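Side-chain contact in octaprenyl-diphosphate synthase (Roseobacter denitrificans, PDB 4JXN), which probably makes all-trans-octaprenyl diphosphate from farnesyl and isopentenyl diphosphates, supplying the side-chain precursor of isoprenoid quinones: residues 66-71 with 311-316. Residues are numbered along the deposited sequence; the frame is centred on the assembly and turned at random.
Sequences AHLCGY and APLPAH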
ATOM      1  N   ALA A  66       3.967 -12.935  21.861  1.00 59.47           N
ATOM      2  CA  ALA A  66       3.201 -14.165  21.764  1.00 68.05           C
ATOM      3  C   ALA A  66       3.674 -15.165  22.802  1.00 74.23           C
ATOM      4  O   ALA A  66       2.869 -15.725  23.541  1.00 52.82           O
ATOM      5  CB  ALA A  66       3.325 -14.745  20.367  1.00 73.24           C
ATOM      6  N   HIS A  67       4.983 -15.385  22.858  1.00 53.29           N
ATOM      7  CA  HIS A  67       5.555 -16.328  23.824  1.00 61.57           C
ATOM      8  C   HIS A  67       5.281 -15.878  25.257  1.00 89.43           C
ATOM      9  O   HIS A  67       4.891 -16.677  26.114  1.00 59.77           O
ATOM     10  CB  HIS A  67       7.054 -16.497  23.598  1.00 46.90           C
ATOM     11  CG  HIS A  67       7.401 -17.257  22.352  1.00 63.53           C
ATOM     12  ND1 HIS A  67       6.949 -18.536  22.106  1.00 83.60           N
ATOM     13  CD2 HIS A  67       8.177 -16.924  21.293  1.00 79.70           C
ATOM     14  CE1 HIS A  67       7.418 -18.952  20.943  1.00 68.79           C
ATOM     15  NE2 HIS A  67       8.168 -17.994  20.432  1.00 78.13           N
ATOM     16  N   LEU A  68       5.447 -14.587  25.509  1.00 58.15           N
ATOM     17  CA  LEU A  68       5.153 -14.050  26.832  1.00 60.71           C
ATOM     18  C   LEU A  68       3.749 -14.432  27.320  1.00 72.87           C
ATOM     19  O   LEU A  68       3.546 -14.641  28.513  1.00 76.12           O
ATOM     20  CB  LEU A  68       5.331 -12.532  26.835  1.00 52.98           C
ATOM     21  CG  LEU A  68       4.998 -11.761  28.115  1.00 61.68           C
ATOM     22  CD1 LEU A  68       5.831 -12.206  29.307  1.00 68.57           C
ATOM     23  CD2 LEU A  68       5.188 -10.282  27.846  1.00 53.68           C
ATOM     24  N   CYS A  69       2.791 -14.522  26.401  1.00 72.02           N
ATOM     25  CA  CYS A  69       1.406 -14.870  26.751  1.00102.73           C
ATOM     26  C   CYS A  69       1.068 -16.361  26.531  1.00 50.65           C
ATOM     27  O   CYS A  69      -0.101 -16.748  26.553  1.00 92.86           O
ATOM     28  CB  CYS A  69       0.445 -13.982  25.953  1.00 90.25           C
ATOM     29  SG  CYS A  69       0.692 -12.205  26.200  1.00 74.19           S
ATOM     30  N   GLY A  70       2.092 -17.182  26.305  1.00 64.25           N
ATOM     31  CA  GLY A  70       1.937 -18.633  26.208  1.00 93.58           C
ATOM     32  C   GLY A  70       1.326 -19.184  24.928  1.00 91.70           C
ATOM     33  O   GLY A  70       0.678 -20.229  24.959  1.00 87.94           O
ATOM     34  N   TYR A  71       1.542 -18.510  23.803  1.00 79.56           N
ATOM     35  CA  TYR A  71       0.976 -18.949  22.525  1.00 58.38           C
ATOM     36  C   TYR A  71       1.702 -20.170  21.961  1.00107.75           C
ATOM     37  O   TYR A  71       2.917 -20.134  21.738  1.00 66.52           O
ATOM     38  CB  TYR A  71       1.030 -17.820  21.493  1.00 90.35           C
ATOM     39  CG  TYR A  71       0.382 -18.157  20.157  1.00 66.87           C
ATOM     40  CD1 TYR A  71      -0.970 -18.497  20.080  1.00 68.40           C
ATOM     41  CD2 TYR A  71       1.116 -18.131  18.972  1.00 73.83           C
ATOM     42  CE1 TYR A  71      -1.568 -18.807  18.863  1.00 67.98           C
ATOM     43  CE2 TYR A  71       0.520 -18.426  17.752  1.00 82.94           C
ATOM     44  CZ  TYR A  71      -0.819 -18.768  17.701  1.00 69.28           C
ATOM     45  OH  TYR A  71      -1.402 -19.065  16.484  1.00 78.79           O
ATOM     46  N   ALA A 311       4.493  -3.951  34.337  1.00 60.05           N
ATOM     47  CA  ALA A 311       4.366  -4.261  35.769  1.00 95.07           C
ATOM     48  C   ALA A 311       3.309  -5.313  36.120  1.00 87.81           C
ATOM     49  O   ALA A 311       3.641  -6.321  36.749  1.00 78.10           O
ATOM     50  CB  ALA A 311       4.122  -2.985  36.570  1.00 66.34           C
ATOM     51  N   PRO A 312       2.044  -5.093  35.713  1.00 90.72           N
ATOM     52  CA  PRO A 312       0.975  -6.005  36.142  1.00126.80           C
ATOM     53  C   PRO A 312       1.127  -7.438  35.625  1.00 96.06           C
ATOM     54  O   PRO A 312       0.638  -8.377  36.258  1.00113.06           O
ATOM     55  CB  PRO A 312      -0.284  -5.363  35.555  1.00102.02           C
ATOM     56  CG  PRO A 312       0.206  -4.608  34.371  1.00101.56           C
ATOM     57  CD  PRO A 312       1.543  -4.072  34.777  1.00 88.66           C
ATOM     58  N   LEU A 313       1.803  -7.594  34.490  1.00 80.98           N
ATOM     59  CA  LEU A 313       2.022  -8.910  33.902  1.00 67.62           C
ATOM     60  C   LEU A 313       2.679  -9.836  34.915  1.00104.09           C
ATOM     61  O   LEU A 313       3.486  -9.388  35.732  1.00 90.32           O
ATOM     62  CB  LEU A 313       2.915  -8.824  32.660  1.00 66.73           C
ATOM     63  CG  LEU A 313       2.418  -7.994  31.474  1.00 79.71           C
ATOM     64  CD1 LEU A 313       3.497  -7.893  30.407  1.00 65.03           C
ATOM     65  CD2 LEU A 313       1.151  -8.592  30.894  1.00 93.18           C
ATOM     66  N   PRO A 314       2.335 -11.131  34.865  1.00113.91           N
ATOM     67  CA  PRO A 314       3.015 -12.090  35.718  1.00120.30           C
ATOM     68  C   PRO A 314       4.421 -12.357  35.190  1.00109.19           C
ATOM     69  O   PRO A 314       4.642 -12.279  33.981  1.00 65.19           O
ATOM     70  CB  PRO A 314       2.137 -13.338  35.616  1.00101.56           C
ATOM     71  CG  PRO A 314       1.490 -13.242  34.277  1.00 99.39           C
ATOM     72  CD  PRO A 314       1.375 -11.779  33.950  1.00105.54           C
ATOM     73  N   ALA A 315       5.347 -12.671  36.098  1.00 78.40           N
ATOM     74  CA  ALA A 315       6.767 -12.836  35.771  1.00 94.49           C
ATOM     75  C   ALA A 315       6.981 -13.936  34.747  1.00 73.97           C
ATOM     76  O   ALA A 315       6.252 -14.926  34.715  1.00 79.84           O
ATOM     77  CB  ALA A 315       7.580 -13.123  37.025  1.00 85.71           C
ATOM     78  N   HIS A 316       8.000 -13.758  33.919  1.00 85.51           N
ATOM     79  CA  HIS A 316       8.209 -14.623  32.771  1.00 60.27           C
ATOM     80  C   HIS A 316       9.522 -14.231  32.082  1.00 53.14           C
ATOM     81  O   HIS A 316       9.836 -13.046  31.981  1.00 85.41           O
ATOM     82  CB  HIS A 316       7.032 -14.470  31.794  1.00 88.35           C
ATOM     83  CG  HIS A 316       7.114 -15.383  30.617  1.00 96.58           C
ATOM     84  ND1 HIS A 316       7.838 -15.070  29.492  1.00 87.12           N
ATOM     85  CD2 HIS A 316       6.597 -16.614  30.400  1.00102.43           C
ATOM     86  CE1 HIS A 316       7.763 -16.064  28.627  1.00 85.45           C
ATOM     87  NE2 HIS A 316       7.008 -17.011  29.152  1.00 71.79           N
TER
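The His-316 imidazole lays one face over a backbone carbon, the CA of Leu-68, 4.0 Å from its ring centroid and 24° off the ring normal, in a CH-pi contact. His-316 is also an N-cap, its ND1 hydrogen-bonded to the backbone N of Val-318, so one ring both caps helix 317-330 and rests on Leu-68, the last residue of helix 57-68. That helix ends in a Schellman motif, with Gly-70 at positive phi and Tyr-71 N bonded to Ala-66 O at 3.1 Å. The contact thus illustrates how, in an all-helical prenyl synthase, the N-cap residue of one helix can pack on the C-terminal turn of another, with no hydrogen bond between the segments. Leu-68 supplies the apolar half. A chi1 of 177° turns its side chain away from its own N and out toward the 311-316 loop, where Leu-68 CD1 lies 3.6 Å from CB and 3.5 Å from ND1 of His-316. Val-318 and Lys-319 also touch this leucine. With an alanine here in place of His-316, the Val-318 amide would probably lose its side-chain cap and Leu-68 the ring that packs against its CA and CD1. On its other branch, Leu-68 meets Leu-313; the two leucines cross at about a right angle, CD2 of Leu-68 3.9 Å from CD1 of Leu-313.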